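Local atomic coordinates of N-acetylmuramoyl-L-alanine amidase (Clostridium intestinale URNW, PDB entry 6SRT), a protein that binds a zinc ion and, as an endolysin of the amidase 2 family, probably degrades bacterial cell walls by hydrolysing the N-acetylmuramoyl-L-alanine amide bond of peptidoglycan. Residues H47-N52 / A107-F112; M54-I59 / H74-K79; Q120-L125 / E160-K165; P22-V27 / G81-G86. All blocks are in the same frame, centred on the assembly; numbering follows the deposited sequence. Where two conformers were deposited one is given.

Interaction 1. Residues H47-N52 / A107-F112. With ZN (zinc ion), chain B.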
loop_
_atom_site.group_PDB
_atom_site.type_symbol
_atom_site.label_atom_id
_atom_site.label_comp_id
_atom_site.label_asym_id
_atom_site.label_seq_id
_atom_site.Cartn_x
_atom_site.Cartn_y
_atom_site.Cartn_z
ATOM N N HIS A 47 -4.482 -1.665 -2.191
ATOM C CA HIS A 47 -4.594 -1.272 -3.607
ATOM C C HIS A 47 -4.009 -2.330 -4.524
ATOM O O HIS A 47 -3.137 -3.078 -4.109
ATOM C CB HIS A 47 -3.852 0.013 -3.844
ATOM C CG HIS A 47 -4.345 1.181 -3.054
ATOM N ND1 HIS A 47 -5.335 1.990 -3.560
ATOM C CD2 HIS A 47 -3.965 1.671 -1.862
ATOM C CE1 HIS A 47 -5.553 2.965 -2.688
ATOM N NE2 HIS A 47 -4.766 2.767 -1.617
ATOM N N HIS A 48 -4.447 -2.295 -5.774
ATOM C CA HIS A 48 -3.716 -2.956 -6.874
ATOM C C HIS A 48 -3.283 -1.890 -7.841
ATOM O O HIS A 48 -3.782 -0.774 -7.837
ATOM C CB HIS A 48 -4.513 -4.089 -7.523
ATOM C CG HIS A 48 -5.692 -3.764 -8.356
ATOM N ND1 HIS A 48 -6.282 -4.740 -9.173
ATOM C CD2 HIS A 48 -6.359 -2.601 -8.534
ATOM C CE1 HIS A 48 -7.286 -4.188 -9.783
ATOM N NE2 HIS A 48 -7.353 -2.876 -9.442
ATOM N N THR A 49 -2.314 -2.236 -8.674
ATOM C CA THR A 49 -1.760 -1.296 -9.632
ATOM C C THR A 49 -2.432 -1.319 -10.986
ATOM O O THR A 49 -2.218 -0.382 -11.772
ATOM C CB THR A 49 -0.269 -1.542 -9.834
ATOM O OG1 THR A 49 -0.058 -2.886 -10.299
ATOM C CG2 THR A 49 0.531 -1.334 -8.574
ATOM N N VAL A 50 -3.182 -2.346 -11.292
ATOM C CA VAL A 50 -3.788 -2.653 -12.591
ATOM C C VAL A 50 -2.707 -3.070 -13.591
ATOM O O VAL A 50 -2.726 -4.189 -14.059
ATOM C CB VAL A 50 -4.701 -1.552 -13.140
ATOM C CG1 VAL A 50 -5.330 -1.986 -14.457
ATOM C CG2 VAL A 50 -5.778 -1.183 -12.134
ATOM N N ASP A 51 -1.828 -2.178 -13.938
ATOM C CA ASP A 51 -0.721 -2.495 -14.818
ATOM C C ASP A 51 0.331 -3.321 -14.085
ATOM O O ASP A 51 0.600 -3.127 -12.930
ATOM C CB ASP A 51 -0.074 -1.221 -15.334
ATOM C CG ASP A 51 -1.004 -0.343 -16.187
ATOM O OD1 ASP A 51 -1.854 -0.862 -16.896
ATOM O OD2 ASP A 51 -0.879 0.832 -16.105
ATOM N N ASN A 52 0.873 -4.289 -14.801
ATOM C CA ASN A 52 2.007 -5.136 -14.416
ATOM C C ASN A 52 3.335 -4.578 -14.949
ATOM O O ASN A 52 3.335 -3.666 -15.734
ATOM C CB ASN A 52 1.755 -6.578 -14.814
ATOM C CG ASN A 52 0.775 -7.254 -13.902
ATOM O OD1 ASN A 52 1.002 -7.375 -12.737
ATOM N ND2 ASN A 52 -0.341 -7.700 -14.445
ATOM N N ALA A 107 0.125 -1.020 -1.999
ATOM C CA ALA A 107 -0.211 -1.470 -3.339
ATOM C C ALA A 107 0.486 -2.779 -3.626
ATOM O O ALA A 107 1.656 -2.943 -3.289
ATOM C CB ALA A 107 0.188 -0.463 -4.367
ATOM N N SER A 108 -0.196 -3.647 -4.351
ATOM C CA SER A 108 0.301 -4.931 -4.877
ATOM C C SER A 108 0.276 -4.888 -6.374
ATOM O O SER A 108 -0.723 -4.493 -6.979
ATOM C CB SER A 108 -0.498 -6.080 -4.327
ATOM O OG SER A 108 -0.381 -6.220 -2.913
ATOM N N GLU A 109 1.361 -5.324 -6.990
ATOM C CA GLU A 109 1.501 -5.365 -8.440
ATOM C C GLU A 109 0.537 -6.368 -9.052
ATOM O O GLU A 109 0.688 -7.595 -8.811
ATOM C CB GLU A 109 2.919 -5.796 -8.793
ATOM C CG GLU A 109 3.236 -5.852 -10.282
ATOM C CD GLU A 109 4.620 -6.319 -10.630
ATOM O OE1 GLU A 109 5.377 -6.749 -9.746
ATOM O OE2 GLU A 109 4.982 -6.144 -11.799
ATOM N N GLY A 110 -0.381 -5.920 -9.905
ATOM C CA GLY A 110 -1.336 -6.810 -10.575
ATOM C C GLY A 110 -2.651 -6.139 -10.797
ATOM O O GLY A 110 -2.931 -5.049 -10.292
ATOM N N ASN A 111 -3.450 -6.829 -11.611
ATOM C CA ASN A 111 -4.857 -6.474 -11.832
ATOM C C ASN A 111 -5.656 -7.645 -11.255
ATOM O O ASN A 111 -5.846 -8.664 -11.950
ATOM C CB ASN A 111 -5.175 -6.322 -13.319
ATOM C CG ASN A 111 -6.631 -6.078 -13.542
ATOM O OD1 ASN A 111 -7.432 -6.060 -12.595
ATOM N ND2 ASN A 111 -7.033 -6.012 -14.796
ATOM N N PHE A 112 -6.126 -7.492 -10.018
ATOM C CA PHE A 112 -6.775 -8.644 -9.357
ATOM C C PHE A 112 -8.225 -8.827 -9.770
ATOM O O PHE A 112 -8.856 -9.728 -9.215
ATOM C CB PHE A 112 -6.490 -8.688 -7.853
ATOM C CG PHE A 112 -5.005 -8.662 -7.618
ATOM C CD1 PHE A 112 -4.166 -9.686 -8.002
ATOM C CD2 PHE A 112 -4.427 -7.554 -7.044
ATOM C CE1 PHE A 112 -2.800 -9.609 -7.891
ATOM C CE2 PHE A 112 -3.065 -7.435 -6.902
ATOM C CZ PHE A 112 -2.270 -8.466 -7.308
HETATM ZN ZN ZN B . -6.507 1.790 -5.237
HETATM O O HOH W 1 -2.278 -4.407 -1.757
#

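Interaction 2. Residues M54-I59 / H74-K79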
loop_
_atom_site.group_PDB
_atom_site.type_symbol
_atom_site.label_atom_id
_atom_site.label_comp_id
_atom_site.label_asym_id
_atom_site.label_seq_id
_atom_site.Cartn_x
_atom_site.Cartn_y
_atom_site.Cartn_z
ATOM N N MET A 54 5.595 -2.816 -13.473
ATOM C CA MET A 54 5.937 -1.454 -13.077
ATOM C C MET A 54 6.932 -1.485 -11.935
ATOM O O MET A 54 6.764 -2.121 -10.888
ATOM C CB MET A 54 4.775 -0.554 -12.747
ATOM C CG MET A 54 3.994 -0.205 -14.036
ATOM S SD MET A 54 2.840 1.088 -13.663
ATOM C CE MET A 54 1.991 0.267 -12.377
ATOM N N THR A 55 8.021 -0.750 -12.127
ATOM C CA THR A 55 8.962 -0.461 -11.044
ATOM C C THR A 55 8.324 0.580 -10.131
ATOM O O THR A 55 7.455 1.344 -10.520
ATOM C CB THR A 55 10.279 0.093 -11.568
ATOM O OG1 THR A 55 9.993 1.266 -12.324
ATOM C CG2 THR A 55 10.972 -0.940 -12.448
ATOM N N PRO A 56 8.809 0.751 -8.880
ATOM C CA PRO A 56 8.381 1.861 -8.057
ATOM C C PRO A 56 8.680 3.215 -8.700
ATOM O O PRO A 56 7.904 4.142 -8.561
ATOM C CB PRO A 56 9.097 1.628 -6.694
ATOM C CG PRO A 56 10.244 0.694 -7.004
ATOM C CD PRO A 56 9.772 -0.120 -8.173
ATOM N N GLN A 57 9.799 3.304 -9.445
ATOM C CA GLN A 57 10.114 4.572 -10.117
ATOM C C GLN A 57 9.081 4.887 -11.215
ATOM O O GLN A 57 8.732 6.089 -11.395
ATOM C CB GLN A 57 11.522 4.528 -10.695
ATOM C CG GLN A 57 12.636 4.411 -9.654
ATOM C CD GLN A 57 12.994 3.010 -9.225
ATOM O OE1 GLN A 57 12.319 2.014 -9.608
ATOM N NE2 GLN A 57 14.125 2.884 -8.518
ATOM N N LYS A 58 8.558 3.885 -11.923
ATOM C CA LYS A 58 7.509 4.123 -12.926
ATOM C C LYS A 58 6.240 4.621 -12.256
ATOM O O LYS A 58 5.586 5.519 -12.760
ATOM C CB LYS A 58 7.254 2.866 -13.757
ATOM C CG LYS A 58 6.204 3.101 -14.809
ATOM C CD LYS A 58 6.712 3.957 -15.965
ATOM C CE LYS A 58 5.878 3.826 -17.222
ATOM N NZ LYS A 58 6.298 4.876 -18.173
ATOM N N ILE A 59 5.859 3.986 -11.139
ATOM C CA ILE A 59 4.666 4.471 -10.392
ATOM C C ILE A 59 4.889 5.939 -9.995
ATOM O O ILE A 59 3.994 6.753 -10.131
ATOM C CB ILE A 59 4.393 3.554 -9.190
ATOM C CG1 ILE A 59 4.035 2.145 -9.672
ATOM C CG2 ILE A 59 3.287 4.149 -8.409
ATOM C CD1 ILE A 59 3.761 1.174 -8.545
ATOM N N HIS A 74 2.495 4.133 0.474
ATOM C CA HIS A 74 3.594 3.984 1.436
ATOM C C HIS A 74 4.455 2.757 1.132
ATOM O O HIS A 74 5.662 2.773 1.443
ATOM C CB HIS A 74 3.045 3.922 2.834
ATOM C CG HIS A 74 2.361 5.193 3.208
ATOM N ND1 HIS A 74 1.011 5.360 2.989
ATOM C CD2 HIS A 74 2.875 6.331 3.755
ATOM C CE1 HIS A 74 0.720 6.612 3.368
ATOM N NE2 HIS A 74 1.831 7.227 3.851
ATOM N N PHE A 75 3.865 1.734 0.520
ATOM C CA PHE A 75 4.580 0.482 0.201
ATOM C C PHE A 75 3.986 -0.053 -1.110
ATOM O O PHE A 75 2.780 0.023 -1.366
ATOM C CB PHE A 75 4.373 -0.574 1.291
ATOM C CG PHE A 75 4.893 -0.109 2.622
ATOM C CD1 PHE A 75 6.221 -0.210 2.943
ATOM C CD2 PHE A 75 3.996 0.500 3.542
ATOM C CE1 PHE A 75 6.687 0.262 4.164
ATOM C CE2 PHE A 75 4.453 1.008 4.733
ATOM C CZ PHE A 75 5.795 0.875 5.034
ATOM N N TYR A 76 4.864 -0.733 -1.854
ATOM C CA TYR A 76 4.529 -1.395 -3.143
ATOM C C TYR A 76 5.156 -2.790 -3.132
ATOM O O TYR A 76 6.388 -2.896 -2.977
ATOM C CB TYR A 76 5.063 -0.531 -4.295
ATOM C CG TYR A 76 4.980 -1.178 -5.643
ATOM C CD1 TYR A 76 3.825 -1.825 -6.067
ATOM C CD2 TYR A 76 6.032 -1.113 -6.553
ATOM C CE1 TYR A 76 3.759 -2.435 -7.314
ATOM C CE2 TYR A 76 5.978 -1.672 -7.811
ATOM C CZ TYR A 76 4.815 -2.283 -8.220
ATOM O OH TYR A 76 4.686 -2.871 -9.445
ATOM N N ILE A 77 4.323 -3.787 -3.281
ATOM C CA ILE A 77 4.724 -5.199 -3.181
ATOM C C ILE A 77 4.687 -5.765 -4.578
ATOM O O ILE A 77 3.574 -5.973 -5.165
ATOM C CB ILE A 77 3.861 -5.983 -2.196
ATOM C CG1 ILE A 77 3.798 -5.266 -0.847
ATOM C CG2 ILE A 77 4.423 -7.374 -2.091
ATOM C CD1 ILE A 77 2.983 -5.971 0.159
ATOM N N ARG A 78 5.821 -6.133 -5.142
ATOM C CA ARG A 78 5.917 -6.730 -6.491
ATOM C C ARG A 78 5.606 -8.217 -6.423
ATOM O O ARG A 78 5.492 -8.833 -5.347
ATOM C CB ARG A 78 7.271 -6.380 -7.100
ATOM C CG ARG A 78 7.346 -4.896 -7.441
ATOM C CD ARG A 78 8.355 -4.613 -8.540
ATOM N NE ARG A 78 7.866 -5.129 -9.789
ATOM C CZ ARG A 78 8.421 -4.923 -10.977
ATOM N NH1 ARG A 78 9.604 -4.343 -11.066
ATOM N NH2 ARG A 78 7.861 -5.448 -12.039
ATOM N N LYS A 79 5.433 -8.804 -7.602
ATOM C CA LYS A 79 4.998 -10.212 -7.715
ATOM C C LYS A 79 5.938 -11.164 -7.007
ATOM O O LYS A 79 5.433 -12.184 -6.480
ATOM C CB LYS A 79 4.804 -10.590 -9.192
ATOM C CG LYS A 79 3.460 -10.034 -9.750
ATOM C CD LYS A 79 3.099 -10.638 -10.982
ATOM C CE LYS A 79 1.896 -10.165 -11.706
ATOM N NZ LYS A 79 0.709 -9.733 -10.983
#

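Interaction 3. Residues Q120-L125 / E160-K165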
loop_
_atom_site.group_PDB
_atom_site.type_symbol
_atom_site.label_atom_id
_atom_site.label_comp_id
_atom_site.label_asym_id
_atom_site.label_seq_id
_atom_site.Cartn_x
_atom_site.Cartn_y
_atom_site.Cartn_z
ATOM N N GLN A 120 4.106 -15.202 -2.715
ATOM C CA GLN A 120 5.105 -14.283 -2.159
ATOM C C GLN A 120 4.494 -12.930 -1.807
ATOM O O GLN A 120 4.807 -12.331 -0.766
ATOM C CB GLN A 120 6.309 -14.078 -3.086
ATOM C CG GLN A 120 7.038 -15.353 -3.407
ATOM C CD GLN A 120 6.552 -15.919 -4.727
ATOM O OE1 GLN A 120 5.361 -16.047 -5.111
ATOM N NE2 GLN A 120 7.535 -16.061 -5.583
ATOM N N GLN A 121 3.566 -12.466 -2.631
ATOM C CA GLN A 121 2.806 -11.257 -2.278
ATOM C C GLN A 121 1.987 -11.458 -1.021
ATOM O O GLN A 121 1.965 -10.577 -0.159
ATOM C CB GLN A 121 1.886 -10.782 -3.441
ATOM C CG GLN A 121 2.652 -10.089 -4.557
ATOM C CD GLN A 121 1.784 -9.740 -5.748
ATOM O OE1 GLN A 121 0.977 -10.591 -6.185
ATOM N NE2 GLN A 121 1.981 -8.526 -6.266
ATOM N N MET A 122 1.337 -12.603 -0.892
ATOM C CA MET A 122 0.533 -12.882 0.310
ATOM C C MET A 122 1.449 -12.826 1.547
ATOM O O MET A 122 1.063 -12.236 2.563
ATOM C CB MET A 122 -0.174 -14.226 0.171
ATOM C CG MET A 122 -1.236 -14.459 1.214
ATOM S SD MET A 122 -2.614 -13.330 1.066
ATOM C CE MET A 122 -3.627 -13.985 2.390
ATOM N N THR A 123 2.574 -13.524 1.500
ATOM C CA THR A 123 3.526 -13.551 2.631
ATOM C C THR A 123 3.910 -12.125 3.012
ATOM O O THR A 123 3.892 -11.798 4.214
ATOM C CB THR A 123 4.760 -14.435 2.260
ATOM O OG1 THR A 123 4.322 -15.771 2.040
ATOM C CG2 THR A 123 5.839 -14.312 3.315
ATOM N N SER A 124 4.270 -11.331 2.018
ATOM C CA SER A 124 4.694 -9.942 2.260
ATOM C C SER A 124 3.502 -9.121 2.781
ATOM O O SER A 124 3.684 -8.258 3.704
ATOM C CB SER A 124 5.328 -9.352 1.063
ATOM O OG SER A 124 6.543 -9.999 0.841
ATOM N N LEU A 125 2.302 -9.278 2.230
ATOM C CA LEU A 125 1.129 -8.522 2.693
ATOM C C LEU A 125 0.916 -8.801 4.172
ATOM O O LEU A 125 0.617 -7.865 4.963
ATOM C CB LEU A 125 -0.128 -8.902 1.889
ATOM C CG LEU A 125 -0.202 -8.210 0.525
ATOM C CD1 LEU A 125 -1.101 -8.953 -0.401
ATOM C CD2 LEU A 125 -0.656 -6.742 0.685
ATOM N N GLU A 160 -10.537 -11.068 2.697
ATOM C CA GLU A 160 -11.054 -11.853 3.848
ATOM C C GLU A 160 -9.956 -12.778 4.354
ATOM O O GLU A 160 -9.854 -12.950 5.597
ATOM C CB GLU A 160 -12.339 -12.556 3.450
ATOM C CG GLU A 160 -13.504 -11.573 3.269
ATOM C CD GLU A 160 -13.864 -10.742 4.495
ATOM O OE1 GLU A 160 -13.715 -11.248 5.638
ATOM O OE2 GLU A 160 -14.307 -9.600 4.323
ATOM N N GLU A 161 -9.171 -13.385 3.482
ATOM C CA GLU A 161 -8.069 -14.253 3.957
ATOM C C GLU A 161 -7.011 -13.451 4.706
ATOM O O GLU A 161 -6.503 -13.927 5.721
ATOM C CB GLU A 161 -7.414 -14.963 2.779
ATOM C CG GLU A 161 -6.308 -15.955 3.155
ATOM C CD GLU A 161 -5.635 -16.664 1.983
ATOM O OE1 GLU A 161 -6.058 -16.395 0.829
ATOM O OE2 GLU A 161 -4.646 -17.379 2.243
ATOM N N ILE A 162 -6.681 -12.246 4.245
ATOM C CA ILE A 162 -5.700 -11.375 4.951
ATOM C C ILE A 162 -6.261 -11.105 6.334
ATOM O O ILE A 162 -5.530 -11.224 7.324
ATOM C CB ILE A 162 -5.480 -10.127 4.080
ATOM C CG1 ILE A 162 -4.606 -10.454 2.886
ATOM C CG2 ILE A 162 -4.828 -9.030 4.926
ATOM C CD1 ILE A 162 -4.552 -9.398 1.866
ATOM N N LYS A 163 -7.523 -10.701 6.420
ATOM C CA LYS A 163 -8.100 -10.346 7.745
ATOM C C LYS A 163 -8.062 -11.586 8.643
ATOM O O LYS A 163 -7.751 -11.478 9.852
ATOM C CB LYS A 163 -9.525 -9.822 7.644
ATOM C CG LYS A 163 -9.673 -8.439 7.041
ATOM C CD LYS A 163 -11.114 -7.945 6.917
ATOM C CE LYS A 163 -11.846 -7.859 8.212
ATOM N NZ LYS A 163 -13.118 -7.140 8.020
ATOM N N ALA A 164 -8.363 -12.755 8.114
ATOM C CA ALA A 164 -8.377 -13.998 8.905
ATOM C C ALA A 164 -6.979 -14.315 9.443
ATOM O O ALA A 164 -6.848 -14.596 10.668
ATOM C CB ALA A 164 -8.946 -15.140 8.109
ATOM N N LYS A 165 -5.937 -14.229 8.605
ATOM C CA LYS A 165 -4.576 -14.500 9.049
ATOM C C LYS A 165 -4.122 -13.486 10.092
ATOM O O LYS A 165 -3.335 -13.864 10.957
ATOM C CB LYS A 165 -3.647 -14.504 7.859
ATOM C CG LYS A 165 -3.828 -15.749 6.994
ATOM C CD LYS A 165 -3.000 -15.845 5.764
ATOM C CE LYS A 165 -2.899 -17.294 5.304
ATOM N NZ LYS A 165 -2.176 -17.425 4.016
#

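Interaction 4. Residues P22-V27 / G81-G86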
loop_
_atom_site.group_PDB
_atom_site.type_symbol
_atom_site.label_atom_id
_atom_site.label_comp_id
_atom_site.label_asym_id
_atom_site.label_seq_id
_atom_site.Cartn_x
_atom_site.Cartn_y
_atom_site.Cartn_z
ATOM N N PRO A 22 9.503 -6.681 8.326
ATOM C CA PRO A 22 10.008 -7.342 7.144
ATOM C C PRO A 22 10.983 -6.476 6.355
ATOM O O PRO A 22 11.176 -5.304 6.636
ATOM C CB PRO A 22 8.783 -7.597 6.317
ATOM C CG PRO A 22 7.912 -6.449 6.621
ATOM C CD PRO A 22 8.145 -6.164 8.094
ATOM N N LYS A 23 11.692 -7.104 5.430
ATOM C CA LYS A 23 12.664 -6.413 4.581
ATOM C C LYS A 23 11.905 -5.408 3.719
ATOM O O LYS A 23 11.052 -5.801 2.903
ATOM C CB LYS A 23 13.422 -7.403 3.708
ATOM C CG LYS A 23 14.401 -6.708 2.764
ATOM C CD LYS A 23 15.619 -6.111 3.443
ATOM C CE LYS A 23 16.509 -5.294 2.519
ATOM N NZ LYS A 23 16.318 -3.831 2.720
ATOM N N ILE A 24 12.257 -4.139 3.882
ATOM C CA ILE A 24 11.686 -3.036 3.086
ATOM C C ILE A 24 12.841 -2.454 2.267
ATOM O O ILE A 24 13.879 -2.055 2.820
ATOM C CB ILE A 24 10.984 -2.015 3.994
ATOM C CG1 ILE A 24 9.727 -2.621 4.660
ATOM C CG2 ILE A 24 10.649 -0.774 3.161
ATOM C CD1 ILE A 24 9.273 -1.881 5.864
ATOM N N VAL A 25 12.701 -2.445 0.957
ATOM C CA VAL A 25 13.710 -1.874 0.046
ATOM C C VAL A 25 13.499 -0.370 -0.012
ATOM O O VAL A 25 12.444 0.081 -0.490
ATOM C CB VAL A 25 13.703 -2.540 -1.316
ATOM C CG1 VAL A 25 14.669 -1.882 -2.263
ATOM C CG2 VAL A 25 13.918 -4.055 -1.189
ATOM N N GLU A 26 14.524 0.368 0.360
ATOM C CA GLU A 26 14.463 1.849 0.295
ATOM C C GLU A 26 14.703 2.205 -1.176
ATOM O O GLU A 26 15.475 1.522 -1.949
ATOM C CB GLU A 26 15.478 2.459 1.287
ATOM C CG GLU A 26 15.245 2.060 2.733
ATOM C CD GLU A 26 13.880 2.330 3.401
ATOM O OE1 GLU A 26 13.259 3.242 2.999
ATOM O OE2 GLU A 26 13.538 1.723 4.476
ATOM N N VAL A 27 13.989 3.179 -1.634
ATOM C CA VAL A 27 14.102 3.677 -3.007
ATOM C C VAL A 27 14.422 5.156 -2.946
ATOM O O VAL A 27 13.942 5.847 -2.094
ATOM C CB VAL A 27 12.827 3.424 -3.812
ATOM C CG1 VAL A 27 12.913 3.999 -5.194
ATOM C CG2 VAL A 27 12.451 1.957 -3.792
ATOM N N GLY A 81 7.290 -10.697 -4.209
ATOM C CA GLY A 81 7.164 -10.433 -2.772
ATOM C C GLY A 81 8.030 -9.276 -2.313
ATOM O O GLY A 81 7.915 -8.909 -1.141
ATOM N N THR A 82 8.845 -8.687 -3.173
ATOM C CA THR A 82 9.707 -7.575 -2.722
ATOM C C THR A 82 8.832 -6.405 -2.302
ATOM O O THR A 82 7.944 -6.004 -3.059
ATOM C CB THR A 82 10.679 -7.138 -3.822
ATOM O OG1 THR A 82 11.460 -8.289 -4.231
ATOM C CG2 THR A 82 11.611 -6.064 -3.275
ATOM N N ILE A 83 9.143 -5.885 -1.126
ATOM C CA ILE A 83 8.414 -4.725 -0.554
ATOM C C ILE A 83 9.291 -3.512 -0.811
ATOM O O ILE A 83 10.364 -3.389 -0.224
ATOM C CB ILE A 83 8.081 -4.879 0.913
ATOM C CG1 ILE A 83 7.315 -6.155 1.247
ATOM C CG2 ILE A 83 7.371 -3.614 1.365
ATOM C CD1 ILE A 83 7.370 -6.462 2.709
ATOM N N TYR A 84 8.814 -2.579 -1.610
ATOM C CA TYR A 84 9.485 -1.308 -1.826
ATOM C C TYR A 84 8.803 -0.223 -1.030
ATOM O O TYR A 84 7.588 -0.078 -1.002
ATOM C CB TYR A 84 9.425 -0.870 -3.280
ATOM C CG TYR A 84 10.205 -1.784 -4.172
ATOM C CD1 TYR A 84 11.564 -1.694 -4.312
ATOM C CD2 TYR A 84 9.575 -2.831 -4.829
ATOM C CE1 TYR A 84 12.270 -2.490 -5.217
ATOM C CE2 TYR A 84 10.287 -3.720 -5.630
ATOM C CZ TYR A 84 11.646 -3.566 -5.843
ATOM O OH TYR A 84 12.342 -4.403 -6.676
ATOM N N ARG A 85 9.611 0.611 -0.390
ATOM C CA ARG A 85 9.123 1.849 0.225
ATOM C C ARG A 85 8.670 2.797 -0.893
ATOM O O ARG A 85 9.374 2.947 -1.882
ATOM C CB ARG A 85 10.181 2.508 1.094
ATOM C CG ARG A 85 9.484 3.486 2.012
ATOM C CD ARG A 85 9.898 3.989 3.212
ATOM N NE ARG A 85 10.568 3.066 4.035
ATOM C CZ ARG A 85 10.073 2.569 5.140
ATOM N NH1 ARG A 85 8.811 2.735 5.500
ATOM N NH2 ARG A 85 10.871 1.841 5.899
ATOM N N GLY A 86 7.569 3.492 -0.607
ATOM C CA GLY A 86 7.113 4.618 -1.432
ATOM C C GLY A 86 7.244 5.913 -0.638
ATOM O O GLY A 86 8.337 6.360 -0.318
HETATM O O HOH W 2 11.101 -7.180 0.604
#

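Interaction 1. Residues H47-N52 / A107-F112
The His48 imidazole meets the backbone N of Phe112 at its edge: that N lies 2.9 Å from His48 ND1 and only 1° out of the ring plane, and the N-H donates to ND1. Val50 N sits over one face of the imidazole, near the rim. Gly110 C takes a similar place over one face of the Phe112 ring, while His48 CB reaches Phe112 CD2 obliquely at 3.5 Å. With chi1 at 71°, the His48 ring swings between its own N and carbonyl carbon toward the 110-112 loop. Asn111 runs beside it, and its OD1 takes the N-H of Asn113. The strands pair in parallel through Ser108 N and His47 O (3.0 Å), with a water joining the same O to Ser108 OG. Past the strand ends Thr49 OG1 is a relay, accepting from Gly110 N at 3.1 Å and donating to Asp51 O at 2.7 Å, and Val50 N bonds Gly110 O at 2.9 Å. These bonds fix the loop just past the strand that carries His47, whose ND1 binds the zinc ion at 2.1 Å, with NE2 held by His95. With His144 and Cys152, His47 forms the His-His-Cys zinc site of the amidase 2 fold.

Interaction 2. Residues M54-I59 / H74-K79
Tyr76, Arg78 and Met54 carry this contact, and they converge on one carbonyl. Tyr76 OH donates to Met54 O at 2.6 Å, a short bond in which the oxygen lies at the edge of the phenol, in its plane. Arg78 comes to the same oxygen differently: its guanidinium lies flat against it, with Met54 O over the centre of the group and 3.3 Å from CZ, and no N-H points at it. The bend in the arginine chain (chi3 70°) brings the group there, while NE is engaged in a salt bridge with Glu109. The Tyr76 ring, its CG anti to the backbone N, extends toward the helix start. Ile59 CD1 stands 3.5 Å above the ring centroid, only 6° off the normal, a well-centred CH-pi contact. Pro56 crosses the ring at about a right angle, its CB 4.1 Å from Tyr76 CD2. Thr55 closes the helix start as N-cap, with OG1 accepting from Lys58 N at 3.0 Å, and its CG2 runs alongside the arginine. The tyrosine thus ties down both the last loop residues and the first turn of helix 56-65, the helix that packs on a face of the central sheet in this PGRP-like amidase fold.

Interaction 3. Residues Q120-L125 / E160-K165
Facing Met122 across the gap between two helices, Lys165 NZ donates to Glu161 OE2 at 3.0 Å, a salt bridge one turn apart on helix 159-165. The lysine approaches on the anti side of the carboxylate oxygen, 27° out of the carboxylate plane. This is helix-helix packing within the layer beside the central sheet: segments 120-125 and 160-165 run in broadly the same direction, crossing at -46°, with axes 11.1 Å apart at closest approach. Long side chains have to bridge that distance, and Met122 does most of it. Two conformers were modelled for this methionine, so its contacts describe one of them. In that one the chain leaves with CG anti to the backbone N, then bends at chi2 (66°) and carries CE across to the second helix. There CE lies 3.4 Å from Glu161 CD and also meets the aliphatic part of Lys165, so the methyl rests against the salt-bridged pair. On the inner side the same CE is 3.7 Å from Ile162 CG1. The exposed ion pair therefore lies along the outer margin of a small apolar seam. Toward the sheet, Leu125 packs on Ile77, Ile106 and Tyr46, and Ile162 also rests on Tyr46. Between these two residues the seam closes through single methyls, Leu125 CD1 lying 4.2 Å from Ile162 CD1.

Interaction 4. Residues P22-V27 / G81-G86
Val25 and Tyr84 pair as parallel neighbours where strand 24-25 forms one border of the mixed sheet. Two backbone bonds hold the pairing: Val25 N donates to Ile83 O at 2.8 Å, almost straight (N-H...O 174°), and Arg85 N donates to Val25 O at 2.9 Å. Just before them the chains are too far apart to bond directly, and a water spans the gap, giving to Lys23 O and accepting from Ile83 N. Apolar contacts line both sides. Beside Tyr84, Val25 CG1 lies 3.7 Å from CD1 and Val27 CG2 approaches the same carbon; Val25 CG2 touches Thr82 CG2. With Ile83, Pro22 packs crosswise, its CG 3.9 Å from Ile83 CD1, and Ile24 adds its CG1 against CG2. That side faces helix 119-136, where Pro22 meets Ala127 and Tyr131. The charged contact is a side-on salt bridge, the Glu26 carboxylate and Arg85 guanidinium nearly coplanar, 16° apart. A bend at chi2 of Glu26 (-56°) helps turn the acid back alongside Arg85. Glu89 holds the remaining nitrogen, NH1, and Ile24 CG2 lies over one guanidinium face. Arg85 NE reaches Glu26 OE1 at 2.9 Å, while NH2 meets the syn lone pair of OE2 at 3.0 Å.

In the fold
Interactions 4, 2 and 1 step across one mixed sheet: strand 24-25 borders 83-85, which pairs with 75-77, then 103-108 and 43-48. Centres of 4 and 2, and of 2 and 1, are about 9 Å apart; those of 4 and 1 about 16 Å. The centre of interaction 3 lies about 15 to 18 Å from those of the others, yet helix 119-136 touches all three through Gln121 and Ser124. In strand 75-77, Tyr76 faces helix 56-65 while Phe75 and Ile77 face helix 119-136, so helices flank the sheet on both faces. Along the chain interactions 1 and 4 interleave, 2 falls within both, and 3 follows. Only interaction 1 carries a zinc ligand.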